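Side-chain contact in Pyrimidine/purine nucleoside phosphorylase (Acinetobacter sp. ADP1, PDB 3HQX), which probably catalyses the phosphorolysis of diverse purine and pyrimidine nucleosides, releasing the free base and ribose 1-phosphate: residues M61-S65 against G66-V70. Numbering follows the deposited sequence.
Sequences MEIIS and GECRV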
loop_
_atom_site.group_PDB
_atom_site.type_symbol
_atom_site.label_atom_id
_atom_site.label_comp_id
_atom_site.label_asym_id
_atom_site.label_seq_id
_atom_site.Cartn_x
_atom_site.Cartn_y
_atom_site.Cartn_z
HETATM N N MSE A 61 -17.100 1.562 1.314
HETATM C CA MSE A 61 -15.799 2.163 1.573
HETATM C C MSE A 61 -15.752 2.595 3.030
HETATM O O MSE A 61 -16.592 3.381 3.487
HETATM C CB MSE A 61 -15.609 3.384 0.688
HETATM C CG MSE A 61 -15.263 3.047 -0.738
HETATM SE SE MSE A 61 -13.441 2.463 -0.971
HETATM C CE MSE A 61 -12.614 4.257 -0.707
ATOM N N GLU A 62 -14.828 2.014 3.780
ATOM C CA GLU A 62 -14.659 2.302 5.190
ATOM C C GLU A 62 -13.385 3.110 5.333
ATOM O O GLU A 62 -12.324 2.664 4.888
ATOM C CB GLU A 62 -14.529 0.976 5.975
ATOM C CG GLU A 62 -14.226 1.174 7.467
ATOM C CD GLU A 62 -13.969 -0.099 8.223
ATOM O OE1 GLU A 62 -13.993 -1.208 7.629
ATOM O OE2 GLU A 62 -13.741 0.015 9.454
ATOM N N ILE A 63 -13.478 4.258 6.005
ATOM C CA ILE A 63 -12.295 5.060 6.235
ATOM C C ILE A 63 -11.636 4.555 7.508
ATOM O O ILE A 63 -12.231 4.559 8.582
ATOM C CB ILE A 63 -12.617 6.565 6.333
ATOM C CG1 ILE A 63 -13.355 7.107 5.063
ATOM C CG2 ILE A 63 -11.330 7.376 6.532
ATOM C CD1 ILE A 63 -12.762 6.632 3.718
ATOM N N ILE A 64 -10.379 4.202 7.372
ATOM C CA ILE A 64 -9.528 3.713 8.455
ATOM C C ILE A 64 -8.730 4.887 9.122
ATOM O O ILE A 64 -8.555 4.892 10.348
ATOM C CB ILE A 64 -8.547 2.585 7.950
ATOM C CG1 ILE A 64 -9.287 1.334 7.468
ATOM C CG2 ILE A 64 -7.496 2.253 9.041
ATOM C CD1 ILE A 64 -10.309 0.758 8.412
ATOM N N SER A 65 -8.241 5.823 8.285
ATOM C CA SER A 65 -7.504 6.989 8.717
ATOM C C SER A 65 -7.687 8.132 7.747
ATOM O O SER A 65 -7.643 7.920 6.530
ATOM C CB SER A 65 -6.046 6.644 8.841
ATOM O OG SER A 65 -5.275 7.761 9.338
ATOM N N GLY A 66 -7.884 9.340 8.274
ATOM C CA GLY A 66 -7.977 10.509 7.416
ATOM C C GLY A 66 -9.372 11.028 7.256
ATOM O O GLY A 66 -10.310 10.708 8.026
ATOM N N GLU A 67 -9.481 11.870 6.256
ATOM C CA GLU A 67 -10.668 12.683 5.985
ATOM C C GLU A 67 -10.787 12.779 4.485
ATOM O O GLU A 67 -9.778 13.055 3.804
ATOM C CB GLU A 67 -10.482 14.100 6.538
ATOM C CG GLU A 67 -11.592 15.089 6.148
ATOM C CD GLU A 67 -11.418 16.396 6.799
ATOM O OE1 GLU A 67 -11.213 16.445 8.022
ATOM O OE2 GLU A 67 -11.443 17.411 6.067
ATOM N N CYS A 68 -11.994 12.570 3.956
ATOM C CA CYS A 68 -12.195 12.736 2.494
ATOM C C CYS A 68 -13.527 13.384 2.213
ATOM O O CYS A 68 -14.413 13.400 3.042
ATOM C CB CYS A 68 -12.095 11.389 1.726
ATOM S SG CYS A 68 -13.272 10.163 2.237
ATOM N N ARG A 69 -13.660 13.886 1.002
ATOM C CA ARG A 69 -14.933 14.352 0.464
ATOM C C ARG A 69 -15.268 13.549 -0.775
ATOM O O ARG A 69 -14.410 13.352 -1.632
ATOM C CB ARG A 69 -14.867 15.858 0.195
ATOM C CG ARG A 69 -14.977 16.616 1.487
ATOM C CD ARG A 69 -14.777 18.093 1.368
ATOM N NE ARG A 69 -14.959 18.807 2.629
ATOM C CZ ARG A 69 -14.034 18.950 3.581
ATOM N NH1 ARG A 69 -12.822 18.317 3.509
ATOM N NH2 ARG A 69 -14.356 19.670 4.660
ATOM N N VAL A 70 -16.499 13.069 -0.839
ATOM C CA VAL A 70 -16.911 12.143 -1.901
ATOM C C VAL A 70 -18.231 12.560 -2.498
ATOM O O VAL A 70 -19.151 12.905 -1.775
ATOM C CB VAL A 70 -17.083 10.697 -1.351
ATOM C CG1 VAL A 70 -17.347 9.755 -2.477
ATOM C CG2 VAL A 70 -15.822 10.257 -0.632
#
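Ile63 and Cys68 meet across the inside of a sharp bend, where the chain leaves strand 59-63 and enters strand 67-72. The delta methyl comes nearest to the sulfur: CD1 of Ile63 lies 3.9 Å from SG of Cys68, and its CG1 stands a little farther from the same sulfur at 4.2 Å. The other branch leans over the turn itself, with CG2 of Ile63 3.8 Å from the carbonyl O of Gly66. The first torsion parts the two branches, setting CG1 anti to the carbonyl carbon and CG2 anti to the backbone N (chi1 -57°). Both side chains are buried, and Phe81 and Ile97 also pack on Cys68. The two strands belong to different antiparallel sheets of a cupin-type beta fold, so the apolar pair joins the sheets just inside the corner through which the chain passes from one to the other. At that corner Ile64 and Ser65 both face Asp104 on strand 103-109, forming a classic beta bulge. Gly66 follows with a positive phi (105°), a conformation readily adopted by glycine, and carries the chain round into strand 67-72. The outer face is polar and more open to solvent, most of all at Arg69, which is exposed. Ser65 turns away from the inner pair and packs on Lys17 of the second subunit. Farther along, Arg69 NH1 reaches back to Glu67 OE2 at 3.0 Å in a bent hydrogen bond within a salt bridge (N-H...O angle 139°), meeting the carboxylate on its anti side, while OE1 of Glu67 pairs with Arg82.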